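PDB 2Q09: imidazolonepropionase from Unidentified, which catalyses the hydrolytic opening of the imidazolone ring of 4-imidazolone-5-propanoate to give N-formimidoyl-L-glutamate, the third step of histidine degradation. Local coordinates for residues L328-N333 against Y388-D393; L287-Y292 against A323-L328; W9-P14 against W56-G61; E28-G33 against L42-D47. All blocks are in the same frame, centred on the assembly; numbering follows the deposited sequence.

How the contacts relate
From the N terminus, residues 9-14 run into the first loop, which contact 3 closes when residues 56-61 come back alongside them. Contact 4 is nested inside that loop, a hairpin pairing 28-33 with 42-47. They meet in backbone bonds between W9 and L32, which make strands 7-10 and 30-35 neighbours in one four-stranded sheet, and between V12 and H30; strand 12-14 leads on to pair with strand 63-73 of the barrel. The chain then builds the metal-binding TIM barrel. There contact 2 joins 287-292 to 323-328, and once it has closed, contact 1 opens on the shared L328 and closes at 388-393; no contact crosses another. Contacts 1 and 2 touch where A331 packs on P288.

Contact 1 of 4, residues L328-N333 against Y388-D393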
loop_
_atom_site.group_PDB
_atom_site.type_symbol
_atom_site.label_atom_id
_atom_site.label_comp_id
_atom_site.label_asym_id
_atom_site.label_seq_id
_atom_site.Cartn_x
_atom_site.Cartn_y
_atom_site.Cartn_z
ATOM N N LEU A 328 0.601 6.411 -7.445
ATOM C CA LEU A 328 -0.526 5.568 -7.072
ATOM C C LEU A 328 -1.596 5.722 -8.148
ATOM O O LEU A 328 -2.244 4.757 -8.546
ATOM C CB LEU A 328 -1.116 5.983 -5.720
ATOM C CG LEU A 328 -2.413 5.250 -5.347
ATOM C CD1 LEU A 328 -2.149 3.748 -5.260
ATOM C CD2 LEU A 328 -2.949 5.774 -4.018
ATOM N N ARG A 329 -1.776 6.951 -8.615
ATOM C CA ARG A 329 -2.781 7.206 -9.636
ATOM C C ARG A 329 -2.506 6.488 -10.951
ATOM O O ARG A 329 -3.440 6.081 -11.638
ATOM C CB ARG A 329 -2.952 8.713 -9.844
ATOM C CG ARG A 329 -3.605 9.364 -8.617
ATOM C CD ARG A 329 -3.800 10.860 -8.761
ATOM N NE ARG A 329 -4.754 11.190 -9.812
ATOM C CZ ARG A 329 -5.123 12.434 -10.105
ATOM N NH1 ARG A 329 -4.615 13.449 -9.416
ATOM N NH2 ARG A 329 -5.976 12.674 -11.090
HETATM N N MSE A 330 -1.233 6.307 -11.296
HETATM C CA MSE A 330 -0.895 5.597 -12.529
HETATM C C MSE A 330 -1.361 4.153 -12.319
HETATM O O MSE A 330 -1.851 3.492 -13.238
HETATM C CB MSE A 330 0.616 5.620 -12.774
HETATM C CG MSE A 330 1.054 4.959 -14.072
HETATM SE SE MSE A 330 0.471 5.964 -15.654
HETATM C CE MSE A 330 -0.822 4.719 -16.354
ATOM N N ALA A 331 -1.216 3.670 -11.090
ATOM C CA ALA A 331 -1.631 2.309 -10.767
ATOM C C ALA A 331 -3.143 2.171 -10.928
ATOM O O ALA A 331 -3.647 1.137 -11.374
ATOM C CB ALA A 331 -1.225 1.954 -9.335
HETATM N N MSE A 332 -3.867 3.216 -10.543
HETATM C CA MSE A 332 -5.323 3.210 -10.664
HETATM C C MSE A 332 -5.700 3.151 -12.147
HETATM O O MSE A 332 -6.604 2.410 -12.551
HETATM C CB MSE A 332 -5.902 4.475 -10.024
HETATM C CG MSE A 332 -5.673 4.542 -8.509
HETATM SE SE MSE A 332 -6.072 6.266 -7.753
HETATM C CE MSE A 332 -8.043 6.114 -7.786
ATOM N N ASN A 333 -5.008 3.951 -12.952
ATOM C CA ASN A 333 -5.253 3.986 -14.390
ATOM C C ASN A 333 -4.973 2.604 -14.988
ATOM O O ASN A 333 -5.725 2.111 -15.828
ATOM C CB ASN A 333 -4.358 5.045 -15.037
ATOM C CG ASN A 333 -4.620 5.220 -16.516
ATOM O OD1 ASN A 333 -4.249 4.374 -17.335
ATOM N ND2 ASN A 333 -5.273 6.326 -16.870
ATOM N N TYR A 388 -8.293 8.659 -14.182
ATOM C CA TYR A 388 -8.133 9.006 -15.589
ATOM C C TYR A 388 -6.922 9.861 -15.966
ATOM O O TYR A 388 -6.005 9.374 -16.637
ATOM C CB TYR A 388 -9.407 9.703 -16.084
ATOM C CG TYR A 388 -9.530 9.755 -17.587
ATOM C CD1 TYR A 388 -9.884 8.617 -18.309
ATOM C CD2 TYR A 388 -9.279 10.932 -18.293
ATOM C CE1 TYR A 388 -9.992 8.650 -19.703
ATOM C CE2 TYR A 388 -9.379 10.976 -19.677
ATOM C CZ TYR A 388 -9.738 9.835 -20.375
ATOM O OH TYR A 388 -9.836 9.878 -21.745
ATOM N N LEU A 389 -6.935 11.131 -15.562
ATOM C CA LEU A 389 -5.854 12.062 -15.879
ATOM C C LEU A 389 -4.742 11.924 -14.849
ATOM O O LEU A 389 -4.930 12.249 -13.673
ATOM C CB LEU A 389 -6.377 13.503 -15.875
ATOM C CG LEU A 389 -5.347 14.558 -16.281
ATOM C CD1 LEU A 389 -4.921 14.341 -17.717
ATOM C CD2 LEU A 389 -5.955 15.937 -16.109
ATOM N N ILE A 390 -3.577 11.481 -15.314
ATOM C CA ILE A 390 -2.436 11.239 -14.437
ATOM C C ILE A 390 -1.265 12.200 -14.596
ATOM O O ILE A 390 -1.050 12.744 -15.672
ATOM C CB ILE A 390 -1.906 9.798 -14.676
ATOM C CG1 ILE A 390 -3.079 8.802 -14.736
ATOM C CG2 ILE A 390 -0.903 9.409 -13.601
ATOM C CD1 ILE A 390 -3.909 8.733 -13.469
ATOM N N GLY A 391 -0.527 12.413 -13.505
ATOM C CA GLY A 391 0.655 13.257 -13.541
ATOM C C GLY A 391 0.524 14.745 -13.267
ATOM O O GLY A 391 1.529 15.449 -13.260
ATOM N N VAL A 392 -0.696 15.227 -13.044
ATOM C CA VAL A 392 -0.928 16.648 -12.788
ATOM C C VAL A 392 -1.312 16.934 -11.336
ATOM O O VAL A 392 -2.176 16.259 -10.769
ATOM C CB VAL A 392 -2.067 17.184 -13.695
ATOM C CG1 VAL A 392 -2.320 18.653 -13.419
ATOM C CG2 VAL A 392 -1.710 16.969 -15.156
ATOM N N ASP A 393 -0.672 17.936 -10.734
ATOM C CA ASP A 393 -0.982 18.312 -9.358
ATOM C C ASP A 393 -2.366 18.953 -9.381
ATOM O O ASP A 393 -2.587 19.944 -10.075
ATOM C CB ASP A 393 0.041 19.317 -8.816
ATOM C CG ASP A 393 1.399 18.689 -8.533
ATOM O OD1 ASP A 393 1.533 17.452 -8.642
ATOM O OD2 ASP A 393 2.335 19.448 -8.195
#
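The guanidinium group of R329 is met by L389 O, I390 CD1 and V392 O, all approaching obliquely to its plane. A second flat group, the amide of N333, comes from one helical turn further on; its ND2 gives a weak hydrogen bond to Y388 O (3.1 Å, 124° at the hydrogen). Although R329 NH2 lies only 2.8 Å from L389 O, the angle is too poor for a hydrogen bond. The firmer partners of this arginine are Q394 OE1, which takes NH2, and L386 O, which takes NE. A bend at chi3 (66°) turns the long chain so that the charged end reaches the loop while CB stays against I390.

I390 fills the ground between the two polar groups, and its branched shape suits the task. CD1 rests 3.3 Å from R329 O and 3.7 Å from R329 CB. CG1 lies 4.0 Å from N333 CB, and CG2 spreads the other way to the backbone of M330, a selenomethionine here, whose CB is 4.2 Å from it.

The contact fastens helix 328-339, which follows the eighth strand of the barrel, to the loop between helix 385-388 and strand 395-400. R329 and N333 both direct N-H groups at backbone carbonyls of the short helix 385-388 and of the loop after it. The carbonyl oxygens gathered there would probably favour the positive charge of this buried arginine.

Contact 2 of 4, residues L287-Y292 against A323-L328; sequences LPTAFY and APIVSL
A290 and A323 bring the two backbones closest, their CA atoms 4.9 Å apart. On one side the chain has just entered helix 288-293, with L287 at the N-cap; on the other it is irregular and makes an inverse gamma turn centred on V326. The small methyl groups of the two alanines suit this close approach, and A290 CB lies 4.4 Å from A323 CB. T289 does most of the touching: its OG1 stands beside the backbone N (chi1 -58°), which sends CG2 into the angle between A323 CB (3.7 Å) and I325 CD1 (3.5 Å).

These segments follow the seventh and eighth strands of the TIM barrel, at the end that carries the active site. A290 also packs against the iron ligand D317, and its side chain is about 5 Å from the bound inhibitor at the nearest atoms.

The hydroxyl of T289 is matched by a water hydrogen-bonded to OG1 at 2.7 Å; the same water lies 2.8 Å from S327 O, to which it can donate, with I325 O a weaker, competing acceptor. S327 itself is the N-cap of helix 328-339, its OG bonded to M330 N. Further along helix 288-293, Y292 crosses I325 at about a right angle, CE2 lying 4.0 Å from CD1.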
loop_
_atom_site.group_PDB
_atom_site.type_symbol
_atom_site.label_atom_id
_atom_site.label_comp_id
_atom_site.label_asym_id
_atom_site.label_seq_id
_atom_site.Cartn_x
_atom_site.Cartn_y
_atom_site.Cartn_z
ATOM N N LEU A 287 -1.839 -5.402 -8.081
ATOM C CA LEU A 287 -0.619 -4.638 -8.328
ATOM C C LEU A 287 -0.391 -4.631 -9.833
ATOM O O LEU A 287 0.456 -5.361 -10.354
ATOM C CB LEU A 287 0.546 -5.310 -7.593
ATOM C CG LEU A 287 0.286 -5.439 -6.082
ATOM C CD1 LEU A 287 1.374 -6.295 -5.448
ATOM C CD2 LEU A 287 0.261 -4.060 -5.430
ATOM N N PRO A 288 -1.169 -3.805 -10.554
ATOM C CA PRO A 288 -1.112 -3.666 -12.013
ATOM C C PRO A 288 0.219 -3.203 -12.597
ATOM O O PRO A 288 0.587 -3.598 -13.701
ATOM C CB PRO A 288 -2.246 -2.685 -12.309
ATOM C CG PRO A 288 -2.215 -1.789 -11.102
ATOM C CD PRO A 288 -2.067 -2.791 -9.968
ATOM N N THR A 289 0.937 -2.365 -11.863
ATOM C CA THR A 289 2.213 -1.847 -12.347
ATOM C C THR A 289 3.277 -2.928 -12.504
ATOM O O THR A 289 4.044 -2.912 -13.469
ATOM C CB THR A 289 2.736 -0.730 -11.425
ATOM O OG1 THR A 289 1.755 0.313 -11.359
ATOM C CG2 THR A 289 4.030 -0.147 -11.973
ATOM N N ALA A 290 3.319 -3.869 -11.562
ATOM C CA ALA A 290 4.283 -4.964 -11.631
ATOM C C ALA A 290 3.898 -5.873 -12.802
ATOM O O ALA A 290 4.756 -6.444 -13.482
ATOM C CB ALA A 290 4.280 -5.762 -10.317
ATOM N N PHE A 291 2.597 -6.013 -13.017
ATOM C CA PHE A 291 2.069 -6.838 -14.099
ATOM C C PHE A 291 2.534 -6.227 -15.431
ATOM O O PHE A 291 2.971 -6.937 -16.351
ATOM C CB PHE A 291 0.543 -6.839 -14.023
ATOM C CG PHE A 291 -0.127 -7.578 -15.144
ATOM C CD1 PHE A 291 -0.292 -8.956 -15.083
ATOM C CD2 PHE A 291 -0.573 -6.896 -16.269
ATOM C CE1 PHE A 291 -0.888 -9.649 -16.126
ATOM C CE2 PHE A 291 -1.179 -7.583 -17.328
ATOM C CZ PHE A 291 -1.333 -8.964 -17.253
ATOM N N TYR A 292 2.416 -4.907 -15.526
ATOM C CA TYR A 292 2.833 -4.157 -16.713
ATOM C C TYR A 292 4.339 -4.298 -16.996
ATOM O O TYR A 292 4.763 -4.744 -18.071
ATOM C CB TYR A 292 2.500 -2.667 -16.519
ATOM C CG TYR A 292 3.424 -1.716 -17.251
ATOM C CD1 TYR A 292 3.265 -1.463 -18.619
ATOM C CD2 TYR A 292 4.477 -1.093 -16.579
ATOM C CE1 TYR A 292 4.141 -0.607 -19.301
ATOM C CE2 TYR A 292 5.362 -0.244 -17.248
ATOM C CZ TYR A 292 5.192 -0.005 -18.601
ATOM O OH TYR A 292 6.074 0.820 -19.260
ATOM N N ALA A 323 8.517 -2.686 -10.299
ATOM C CA ALA A 323 7.560 -1.592 -10.431
ATOM C C ALA A 323 8.197 -0.273 -10.010
ATOM O O ALA A 323 7.840 0.291 -8.985
ATOM C CB ALA A 323 6.316 -1.874 -9.589
ATOM N N PRO A 324 9.148 0.232 -10.812
ATOM C CA PRO A 324 9.862 1.487 -10.546
ATOM C C PRO A 324 9.062 2.725 -10.890
ATOM O O PRO A 324 9.613 3.673 -11.429
ATOM C CB PRO A 324 11.115 1.353 -11.415
ATOM C CG PRO A 324 10.577 0.625 -12.616
ATOM C CD PRO A 324 9.719 -0.452 -11.988
ATOM N N ILE A 325 7.772 2.711 -10.570
ATOM C CA ILE A 325 6.906 3.837 -10.881
ATOM C C ILE A 325 6.276 4.409 -9.622
ATOM O O ILE A 325 5.407 3.801 -9.006
ATOM C CB ILE A 325 5.821 3.403 -11.888
ATOM C CG1 ILE A 325 6.504 2.813 -13.130
ATOM C CG2 ILE A 325 4.957 4.589 -12.280
ATOM C CD1 ILE A 325 5.567 2.168 -14.124
ATOM N N VAL A 326 6.732 5.595 -9.244
ATOM C CA VAL A 326 6.251 6.255 -8.043
ATOM C C VAL A 326 4.991 7.055 -8.318
ATOM O O VAL A 326 5.021 8.282 -8.422
ATOM C CB VAL A 326 7.330 7.173 -7.470
ATOM C CG1 VAL A 326 6.859 7.774 -6.147
ATOM C CG2 VAL A 326 8.619 6.370 -7.261
ATOM N N SER A 327 3.885 6.338 -8.442
ATOM C CA SER A 327 2.602 6.959 -8.710
ATOM C C SER A 327 1.480 5.992 -8.348
ATOM O O SER A 327 1.416 4.875 -8.870
ATOM C CB SER A 327 2.491 7.323 -10.193
ATOM O OG SER A 327 1.231 7.910 -10.470
ATOM N N LEU A 328 0.601 6.411 -7.445
ATOM C CA LEU A 328 -0.526 5.568 -7.072
ATOM C C LEU A 328 -1.596 5.722 -8.148
ATOM O O LEU A 328 -2.244 4.757 -8.546
ATOM C CB LEU A 328 -1.116 5.983 -5.720
ATOM C CG LEU A 328 -2.413 5.250 -5.347
ATOM C CD1 LEU A 328 -2.149 3.748 -5.260
ATOM C CD2 LEU A 328 -2.949 5.774 -4.018
HETATM O O HOH W 1 2.463 2.726 -10.367
#

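Contact 3 of 4, residues W9-P14 against W56-G61; sequences WLNVTP and WQDMKG
M59, a selenomethionine, lies along W9 to V12. Its CB is 3.5 Å from L10 O; CG comes next, touching V12 CG1 at 3.6 Å and W9 CD1 at 3.9 Å. A bend at chi2 (-57°) brings SE to the edge of the W9 five-membered ring, 83° off its normal, a Met-aromatic contact, and chi3 then turns the terminal CE toward Q57. A flexible apolar chain suits this curved path.

The backbones run in parallel, W9 bridged to Q57 and L10 to D58. L10 N donates to Q57 O, and L10 O accepts from M59 N at 2.7 Å. At N11 the chain turns a corner, and N11 and V12 form a G1 beta bulge facing H30. The first strand thus belongs to the small N-terminal sheet, while strand 12-14 goes on to pair with strand 63-73.

D58 fixes this corner. N11 ND2 meets its OD1 in a nearly straight bond (2.8 Å, 171°), while K60 N reaches the same oxygen from the opposite face of the carboxylate, closing an Asx turn. A leucine in place of D58 would probably leave both donors without their acceptor and set the N11 amide free to turn.

G61, whose backbone angles call for glycine, gives its N-H to N11 O, and T13 OG1 donates to G61 O at 2.6 Å. Toward the other end, L10 CD2 packs on W56 CE3 at 3.8 Å.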
loop_
_atom_site.group_PDB
_atom_site.type_symbol
_atom_site.label_atom_id
_atom_site.label_comp_id
_atom_site.label_asym_id
_atom_site.label_seq_id
_atom_site.Cartn_x
_atom_site.Cartn_y
_atom_site.Cartn_z
ATOM N N TRP A 9 -14.765 23.295 6.845
ATOM C CA TRP A 9 -14.639 23.460 5.407
ATOM C C TRP A 9 -16.052 23.626 4.867
ATOM O O TRP A 9 -16.851 22.691 4.901
ATOM C CB TRP A 9 -13.973 22.226 4.785
ATOM C CG TRP A 9 -12.496 22.226 4.948
ATOM C CD1 TRP A 9 -11.570 22.604 4.020
ATOM C CD2 TRP A 9 -11.767 21.906 6.136
ATOM N NE1 TRP A 9 -10.308 22.548 4.559
ATOM C CE2 TRP A 9 -10.401 22.124 5.862
ATOM C CE3 TRP A 9 -12.135 21.465 7.414
ATOM C CZ2 TRP A 9 -9.400 21.909 6.813
ATOM C CZ3 TRP A 9 -11.137 21.251 8.362
ATOM C CH2 TRP A 9 -9.791 21.478 8.055
ATOM N N LEU A 10 -16.362 24.822 4.384
ATOM C CA LEU A 10 -17.689 25.098 3.853
ATOM C C LEU A 10 -17.802 24.806 2.363
ATOM O O LEU A 10 -16.823 24.883 1.619
ATOM C CB LEU A 10 -18.064 26.562 4.101
ATOM C CG LEU A 10 -18.249 27.021 5.550
ATOM C CD1 LEU A 10 -18.412 28.531 5.586
ATOM C CD2 LEU A 10 -19.463 26.332 6.162
ATOM N N ASN A 11 -19.020 24.485 1.943
ATOM C CA ASN A 11 -19.329 24.197 0.555
ATOM C C ASN A 11 -18.427 23.180 -0.134
ATOM O O ASN A 11 -17.820 23.479 -1.159
ATOM C CB ASN A 11 -19.344 25.500 -0.251
ATOM C CG ASN A 11 -20.390 26.478 0.254
ATOM O OD1 ASN A 11 -21.561 26.133 0.387
ATOM N ND2 ASN A 11 -19.972 27.706 0.541
ATOM N N VAL A 12 -18.335 21.987 0.433
ATOM C CA VAL A 12 -17.549 20.928 -0.183
ATOM C C VAL A 12 -18.530 19.927 -0.787
ATOM O O VAL A 12 -19.582 19.663 -0.205
ATOM C CB VAL A 12 -16.663 20.178 0.837
ATOM C CG1 VAL A 12 -15.555 21.089 1.339
ATOM C CG2 VAL A 12 -17.503 19.662 1.981
ATOM N N THR A 13 -18.203 19.403 -1.965
ATOM C CA THR A 13 -19.034 18.394 -2.621
ATOM C C THR A 13 -18.339 17.083 -2.271
ATOM O O THR A 13 -17.404 16.657 -2.945
ATOM C CB THR A 13 -19.049 18.582 -4.144
ATOM O OG1 THR A 13 -19.518 19.900 -4.453
ATOM C CG2 THR A 13 -19.963 17.549 -4.794
ATOM N N PRO A 14 -18.812 16.413 -1.214
ATOM C CA PRO A 14 -18.253 15.158 -0.724
ATOM C C PRO A 14 -18.493 13.855 -1.467
ATOM O O PRO A 14 -19.629 13.470 -1.724
ATOM C CB PRO A 14 -18.800 15.089 0.694
ATOM C CG PRO A 14 -20.203 15.577 0.482
ATOM C CD PRO A 14 -19.999 16.792 -0.424
ATOM N N TRP A 56 -13.429 29.900 8.971
ATOM C CA TRP A 56 -14.068 28.793 8.272
ATOM C C TRP A 56 -13.748 28.967 6.797
ATOM O O TRP A 56 -13.982 30.032 6.226
ATOM C CB TRP A 56 -15.584 28.825 8.503
ATOM C CG TRP A 56 -15.993 28.294 9.850
ATOM C CD1 TRP A 56 -15.189 28.127 10.942
ATOM C CD2 TRP A 56 -17.297 27.850 10.240
ATOM N NE1 TRP A 56 -15.908 27.595 11.983
ATOM C CE2 TRP A 56 -17.201 27.408 11.579
ATOM C CE3 TRP A 56 -18.531 27.763 9.583
ATOM C CZ2 TRP A 56 -18.303 26.908 12.281
ATOM C CZ3 TRP A 56 -19.627 27.262 10.282
ATOM C CH2 TRP A 56 -19.501 26.831 11.615
ATOM N N GLN A 57 -13.210 27.926 6.176
ATOM C CA GLN A 57 -12.829 28.003 4.774
ATOM C C GLN A 57 -13.890 27.565 3.775
ATOM O O GLN A 57 -14.380 26.444 3.823
ATOM C CB GLN A 57 -11.547 27.206 4.558
ATOM C CG GLN A 57 -10.398 27.699 5.408
ATOM C CD GLN A 57 -9.084 27.078 5.008
ATOM O OE1 GLN A 57 -8.810 25.921 5.318
ATOM N NE2 GLN A 57 -8.265 27.841 4.297
ATOM N N ASP A 58 -14.226 28.469 2.858
ATOM C CA ASP A 58 -15.232 28.216 1.827
ATOM C C ASP A 58 -14.588 27.583 0.598
ATOM O O ASP A 58 -13.880 28.249 -0.142
ATOM C CB ASP A 58 -15.896 29.536 1.425
ATOM C CG ASP A 58 -17.034 29.343 0.448
ATOM O OD1 ASP A 58 -17.254 28.207 -0.010
ATOM O OD2 ASP A 58 -17.712 30.341 0.132
HETATM N N MSE A 59 -14.838 26.299 0.377
HETATM C CA MSE A 59 -14.249 25.616 -0.773
HETATM C C MSE A 59 -15.010 25.876 -2.066
HETATM O O MSE A 59 -14.610 25.422 -3.138
HETATM C CB MSE A 59 -14.160 24.118 -0.494
HETATM C CG MSE A 59 -13.197 23.774 0.634
HETATM SE SE MSE A 59 -11.388 24.441 0.316
HETATM C CE MSE A 59 -11.485 25.980 1.482
ATOM N N LYS A 60 -16.113 26.611 -1.961
ATOM C CA LYS A 60 -16.926 26.970 -3.117
ATOM C C LYS A 60 -17.381 25.803 -3.992
ATOM O O LYS A 60 -17.380 25.902 -5.225
ATOM C CB LYS A 60 -16.171 27.981 -3.984
ATOM C CG LYS A 60 -15.672 29.212 -3.227
ATOM C CD LYS A 60 -15.242 30.293 -4.211
ATOM C CE LYS A 60 -14.623 31.506 -3.534
ATOM N NZ LYS A 60 -13.208 31.271 -3.123
ATOM N N GLY A 61 -17.775 24.702 -3.364
ATOM C CA GLY A 61 -18.256 23.561 -4.120
ATOM C C GLY A 61 -17.233 22.551 -4.613
ATOM O O GLY A 61 -17.622 21.565 -5.238
#

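Contact 4 of 4, residues E28-G33 against L42-D47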
loop_
_atom_site.group_PDB
_atom_site.type_symbol
_atom_site.label_atom_id
_atom_site.label_comp_id
_atom_site.label_asym_id
_atom_site.label_seq_id
_atom_site.Cartn_x
_atom_site.Cartn_y
_atom_site.Cartn_z
ATOM N N GLU A 28 -24.744 16.107 -1.935
ATOM C CA GLU A 28 -24.920 17.515 -2.266
ATOM C C GLU A 28 -23.875 18.268 -1.448
ATOM O O GLU A 28 -23.260 17.696 -0.559
ATOM C CB GLU A 28 -26.323 17.979 -1.852
ATOM C CG GLU A 28 -26.592 17.836 -0.351
ATOM C CD GLU A 28 -28.007 18.209 0.035
ATOM O OE1 GLU A 28 -28.403 19.365 -0.203
ATOM O OE2 GLU A 28 -28.722 17.344 0.576
ATOM N N PRO A 29 -23.661 19.558 -1.734
ATOM C CA PRO A 29 -22.673 20.335 -0.980
ATOM C C PRO A 29 -22.895 20.233 0.530
ATOM O O PRO A 29 -24.030 20.293 1.013
ATOM C CB PRO A 29 -22.883 21.749 -1.505
ATOM C CG PRO A 29 -23.267 21.511 -2.928
ATOM C CD PRO A 29 -24.250 20.365 -2.817
ATOM N N HIS A 30 -21.805 20.062 1.270
ATOM C CA HIS A 30 -21.860 19.938 2.722
ATOM C C HIS A 30 -20.841 20.837 3.399
ATOM O O HIS A 30 -20.060 21.528 2.752
ATOM C CB HIS A 30 -21.550 18.501 3.158
ATOM C CG HIS A 30 -22.732 17.582 3.145
ATOM N ND1 HIS A 30 -23.486 17.349 2.014
ATOM C CD2 HIS A 30 -23.275 16.819 4.123
ATOM C CE1 HIS A 30 -24.442 16.480 2.298
ATOM N NE2 HIS A 30 -24.336 16.145 3.570
ATOM N N ALA A 31 -20.864 20.797 4.726
ATOM C CA ALA A 31 -19.934 21.539 5.559
ATOM C C ALA A 31 -19.227 20.444 6.344
ATOM O O ALA A 31 -19.883 19.586 6.932
ATOM C CB ALA A 31 -20.685 22.468 6.508
ATOM N N LEU A 32 -17.900 20.450 6.334
ATOM C CA LEU A 32 -17.147 19.430 7.056
ATOM C C LEU A 32 -16.365 20.066 8.200
ATOM O O LEU A 32 -15.502 20.914 7.977
ATOM C CB LEU A 32 -16.195 18.701 6.096
ATOM C CG LEU A 32 -15.485 17.443 6.611
ATOM C CD1 LEU A 32 -14.781 16.749 5.456
ATOM C CD2 LEU A 32 -14.489 17.810 7.702
ATOM N N GLY A 33 -16.680 19.654 9.424
ATOM C CA GLY A 33 -16.003 20.195 10.590
ATOM C C GLY A 33 -15.161 19.135 11.268
ATOM O O GLY A 33 -15.545 17.968 11.323
ATOM N N LEU A 42 -20.785 16.439 9.432
ATOM C CA LEU A 42 -20.997 16.562 7.997
ATOM C C LEU A 42 -22.439 17.001 7.833
ATOM O O LEU A 42 -23.364 16.202 7.969
ATOM C CB LEU A 42 -20.777 15.226 7.298
ATOM C CG LEU A 42 -19.385 15.020 6.710
ATOM C CD1 LEU A 42 -19.270 13.607 6.163
ATOM C CD2 LEU A 42 -19.152 16.051 5.606
ATOM N N VAL A 43 -22.622 18.281 7.533
ATOM C CA VAL A 43 -23.949 18.863 7.392
ATOM C C VAL A 43 -24.207 19.523 6.042
ATOM O O VAL A 43 -23.427 20.358 5.590
ATOM C CB VAL A 43 -24.175 19.932 8.476
ATOM C CG1 VAL A 43 -25.597 20.478 8.393
ATOM C CG2 VAL A 43 -23.884 19.349 9.846
ATOM N N PRO A 44 -25.311 19.155 5.380
ATOM C CA PRO A 44 -25.631 19.754 4.082
ATOM C C PRO A 44 -25.681 21.271 4.207
ATOM O O PRO A 44 -26.114 21.799 5.229
ATOM C CB PRO A 44 -26.989 19.134 3.728
ATOM C CG PRO A 44 -27.526 18.628 5.052
ATOM C CD PRO A 44 -26.304 18.136 5.757
HETATM N N MSE A 45 -25.224 21.973 3.176
HETATM C CA MSE A 45 -25.212 23.428 3.201
HETATM C C MSE A 45 -26.596 24.065 3.288
HETATM O O MSE A 45 -26.737 25.160 3.823
HETATM C CB MSE A 45 -24.458 23.975 1.984
HETATM C CG MSE A 45 -22.945 23.744 2.036
HETATM SE SE MSE A 45 -22.116 24.467 3.656
HETATM C CE MSE A 45 -22.205 26.342 3.143
ATOM N N GLN A 46 -27.618 23.389 2.773
ATOM C CA GLN A 46 -28.969 23.941 2.828
ATOM C C GLN A 46 -29.454 24.082 4.268
ATOM O O GLN A 46 -30.354 24.866 4.554
ATOM C CB GLN A 46 -29.947 23.079 2.015
ATOM C CG GLN A 46 -29.997 21.618 2.404
ATOM C CD GLN A 46 -31.127 20.870 1.713
ATOM O OE1 GLN A 46 -32.297 21.188 1.904
ATOM N NE2 GLN A 46 -30.783 19.879 0.904
ATOM N N ASP A 47 -28.852 23.318 5.175
ATOM C CA ASP A 47 -29.202 23.371 6.591
ATOM C C ASP A 47 -28.367 24.435 7.289
ATOM O O ASP A 47 -28.233 24.416 8.509
ATOM C CB ASP A 47 -28.931 22.021 7.269
ATOM C CG ASP A 47 -29.841 20.917 6.774
ATOM O OD1 ASP A 47 -30.335 21.014 5.635
ATOM O OD2 ASP A 47 -30.051 19.945 7.526
HETATM O O HOH W 2 -26.680 21.498 0.226
#
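The beta hairpin of strands 30-35 and 38-44, part of the small N-terminal sheet, is held at its open end by H30 and P44. These two form a non-hydrogen-bonded antiparallel pair, so the proline's lack of an N-H costs nothing. P44 CA sits over the centre of the H30 ring, 3.6 Å from the centroid and 5° off the normal, a CH-pi contact. The ring is kept from turning by ND1, which donates to E28 O (2.6 Å). Replacing H30 by an alanine would probably leave E28 O without this donor and open a gap beneath P44.

A31 and V43 form the hydrogen-bonded pair next along, with A31 N to V43 O at 2.7 Å and V43 N returning to A31 O. The short side chain of A31 admits the SE of M45, a selenomethionine, at 3.8 Å from CB, and M45 N donates to P29 O. On the face of the sheet carrying L32, L42 lies alongside, CD2 4.0 Å from L32 CB.

Beyond the strands, E28 and Q46 cross at about a right angle. Q46 NE2 meets the syn lone pair of E28 OE1 at 2.7 Å, and a water donates to both this oxygen and P29 O.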